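Local coordinates for protein L-2,4-diaminobutyric acid acetyltransferase (Geobacillus sp., PDB 6SL8) that probably transfers an acetyl group from acetyl-CoA to L-2,4-diaminobutyric acid, a step in making the compatible solute ectoine, at residues Arg37-Leu42 with Gln90-Ser95. Sequence-based numbering, arbitrary orientation. Where two conformers were deposited one is given.
Sequences RDTGSL and QVAVAS. With DAB (2,4-diaminobutyric acid), chain B; DAB (2,4-diaminobutyric acid), chain C.
Leu-42 CB lies toward one face of the Gln-90 amide, 3.8 Å from NE2, while OXT of the chain B diaminobutyric acid lies obliquely off the NE2 end, toward the other face. The ligand carboxylate, turned steeply against the amide, takes a nearly straight hydrogen bond from NE2 to its O (3.0 Å, 164°). NE2 also donates to the Asp-43 carbonyl, and OE1 is hydrogen-bonded to Tyr-50 OH, so both ends of the amide fix its rotation. An alanine in place of Gln-90 would probably leave the ligand carboxylate without this donor and Tyr-50 without its mate. With CG anti to its own carbonyl carbon (chi1 -66°), Leu-42 sends CD1 to Ala-92 CB (3.7 Å) and beside Val-91 O, while CD2 lies 3.5 Å from the ligand O. A type I turn from Thr-39 to Leu-42, closed by Leu-42 N to Thr-39 O (2.9 Å), carries it there. Thr-39 OG1, hydrogen-bonded to Leu-35 O, accepts from a water (2.7 Å) that also donates to Val-93 O. The loop after helix 29-37 and the strand together line the pocket holding this ligand, consistent with an acceptor site. Strand 85-93, between antiparallel 69-78 and parallel 121-125, belongs to the central GNAT sheet; Leu-35 and Ile-36 of helix 29-37 also pack on Ala-92. Val-91 and Val-93 point away from the loop; their side chains touch Ala-103 of helix 102-111.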
loop_
_atom_site.group_PDB
_atom_site.type_symbol
_atom_site.label_atom_id
_atom_site.label_comp_id
_atom_site.label_asym_id
_atom_site.label_seq_id
_atom_site.Cartn_x
_atom_site.Cartn_y
_atom_site.Cartn_z
ATOM N N ARG A 37 3.090 -15.446 -1.070
ATOM C CA ARG A 37 4.355 -16.099 -0.780
ATOM C C ARG A 37 4.551 -17.319 -1.684
ATOM O O ARG A 37 5.681 -17.542 -2.117
ATOM C CB ARG A 37 4.450 -16.508 0.693
ATOM C CG ARG A 37 5.812 -17.124 1.040
ATOM C CD ARG A 37 5.955 -17.653 2.450
ATOM N NE ARG A 37 4.830 -18.452 2.911
ATOM C CZ ARG A 37 4.675 -18.943 4.159
ATOM N NH1 ARG A 37 5.572 -18.723 5.113
ATOM N NH2 ARG A 37 3.599 -19.660 4.412
ATOM N N ASP A 38 3.501 -17.988 -1.973
ATOM C CA ASP A 38 3.463 -19.155 -2.945
ATOM C C ASP A 38 3.544 -18.753 -4.416
ATOM O O ASP A 38 3.598 -19.638 -5.310
ATOM C CB ASP A 38 2.199 -19.951 -2.785
ATOM C CG ASP A 38 2.128 -20.741 -1.488
ATOM O OD1 ASP A 38 3.134 -20.802 -0.794
ATOM O OD2 ASP A 38 1.034 -21.206 -1.145
ATOM N N THR A 39 3.556 -17.448 -4.730
ATOM C CA THR A 39 3.498 -16.928 -6.108
ATOM C C THR A 39 4.852 -16.241 -6.305
ATOM O O THR A 39 5.060 -15.020 -6.086
ATOM C CB THR A 39 2.359 -15.932 -6.256
ATOM O OG1 THR A 39 1.142 -16.531 -5.876
ATOM C CG2 THR A 39 2.186 -15.486 -7.686
ATOM N N GLY A 40 5.828 -17.031 -6.704
ATOM C CA GLY A 40 7.201 -16.528 -6.710
ATOM C C GLY A 40 7.503 -15.421 -7.729
ATOM O O GLY A 40 8.489 -14.755 -7.622
ATOM N N SER A 41 6.643 -15.226 -8.691
ATOM C CA SER A 41 6.747 -14.082 -9.606
ATOM C C SER A 41 6.516 -12.728 -8.917
ATOM O O SER A 41 6.898 -11.718 -9.448
ATOM C CB SER A 41 5.756 -14.196 -10.770
ATOM O OG SER A 41 4.395 -14.286 -10.346
ATOM N N LEU A 42 5.859 -12.764 -7.770
ATOM C CA LEU A 42 5.513 -11.533 -7.096
ATOM C C LEU A 42 6.529 -11.226 -5.954
ATOM O O LEU A 42 7.124 -12.130 -5.358
ATOM C CB LEU A 42 4.083 -11.611 -6.494
ATOM C CG LEU A 42 2.933 -11.711 -7.501
ATOM C CD1 LEU A 42 1.661 -11.959 -6.743
ATOM C CD2 LEU A 42 2.864 -10.452 -8.335
ATOM N N GLN A 90 -0.846 -6.178 -7.525
ATOM C CA GLN A 90 -0.440 -7.583 -7.590
ATOM C C GLN A 90 -1.615 -8.406 -8.107
ATOM O O GLN A 90 -2.722 -8.262 -7.598
ATOM C CB GLN A 90 0.082 -8.163 -6.275
ATOM C CG GLN A 90 1.271 -7.394 -5.780
ATOM C CD GLN A 90 1.889 -8.022 -4.535
ATOM O OE1 GLN A 90 1.262 -8.085 -3.481
ATOM N NE2 GLN A 90 3.139 -8.383 -4.643
ATOM N N VAL A 91 -1.345 -9.339 -9.016
ATOM C CA VAL A 91 -2.277 -10.373 -9.508
ATOM C C VAL A 91 -1.672 -11.745 -9.200
ATOM O O VAL A 91 -0.556 -12.044 -9.657
ATOM C CB VAL A 91 -2.538 -10.194 -11.032
ATOM C CG1 VAL A 91 -3.462 -11.284 -11.529
ATOM C CG2 VAL A 91 -2.933 -8.774 -11.408
ATOM N N ALA A 92 -2.381 -12.525 -8.388
ATOM C CA ALA A 92 -1.966 -13.830 -8.014
ATOM C C ALA A 92 -3.032 -14.867 -8.256
ATOM O O ALA A 92 -4.188 -14.683 -7.832
ATOM C CB ALA A 92 -1.477 -13.886 -6.585
ATOM N N VAL A 93 -2.639 -16.034 -8.809
ATOM C CA VAL A 93 -3.547 -17.181 -9.032
ATOM C C VAL A 93 -2.812 -18.395 -8.551
ATOM O O VAL A 93 -1.624 -18.534 -8.878
ATOM C CB VAL A 93 -3.948 -17.324 -10.506
ATOM C CG1 VAL A 93 -4.894 -18.516 -10.658
ATOM C CG2 VAL A 93 -4.668 -16.035 -10.972
ATOM N N ALA A 94 -3.446 -19.152 -7.707
ATOM C CA ALA A 94 -2.794 -20.392 -7.206
ATOM C C ALA A 94 -2.398 -21.326 -8.360
ATOM O O ALA A 94 -3.124 -21.398 -9.354
ATOM C CB ALA A 94 -3.719 -21.102 -6.273
ATOM N N SER A 95 -1.231 -21.912 -8.238
ATOM C CA SER A 95 -0.657 -22.824 -9.274
ATOM C C SER A 95 -1.615 -23.975 -9.649
ATOM O O SER A 95 -1.654 -24.406 -10.809
ATOM C CB SER A 95 0.685 -23.365 -8.819
ATOM O OG SER A 95 0.484 -24.089 -7.656
HETATM N N DAB B . 6.543 -7.171 -8.991
HETATM C CA DAB B . 5.560 -6.206 -8.362
HETATM C C DAB B . 4.955 -6.814 -7.154
HETATM O O DAB B . 4.989 -7.992 -6.981
HETATM C CB DAB B . 4.580 -5.609 -9.382
HETATM C CG DAB B . 3.643 -6.667 -9.788
HETATM N ND DAB B . 2.757 -6.144 -10.847
HETATM O OXT DAB B . 4.423 -5.988 -6.364
HETATM N N DAB C . -3.576 -18.139 -14.698
HETATM C CA DAB C . -3.774 -16.688 -14.471
HETATM C C DAB C . -5.105 -16.828 -15.065
HETATM O O DAB C . -5.233 -16.865 -16.281
HETATM C CB DAB C . -2.829 -15.740 -15.209
HETATM C CG DAB C . -2.958 -14.202 -15.361
HETATM N ND DAB C . -2.064 -13.380 -14.439
HETATM O OXT DAB C . -6.134 -16.930 -14.424
HETATM O O HOH W 1 0.600 -18.826 -7.183
#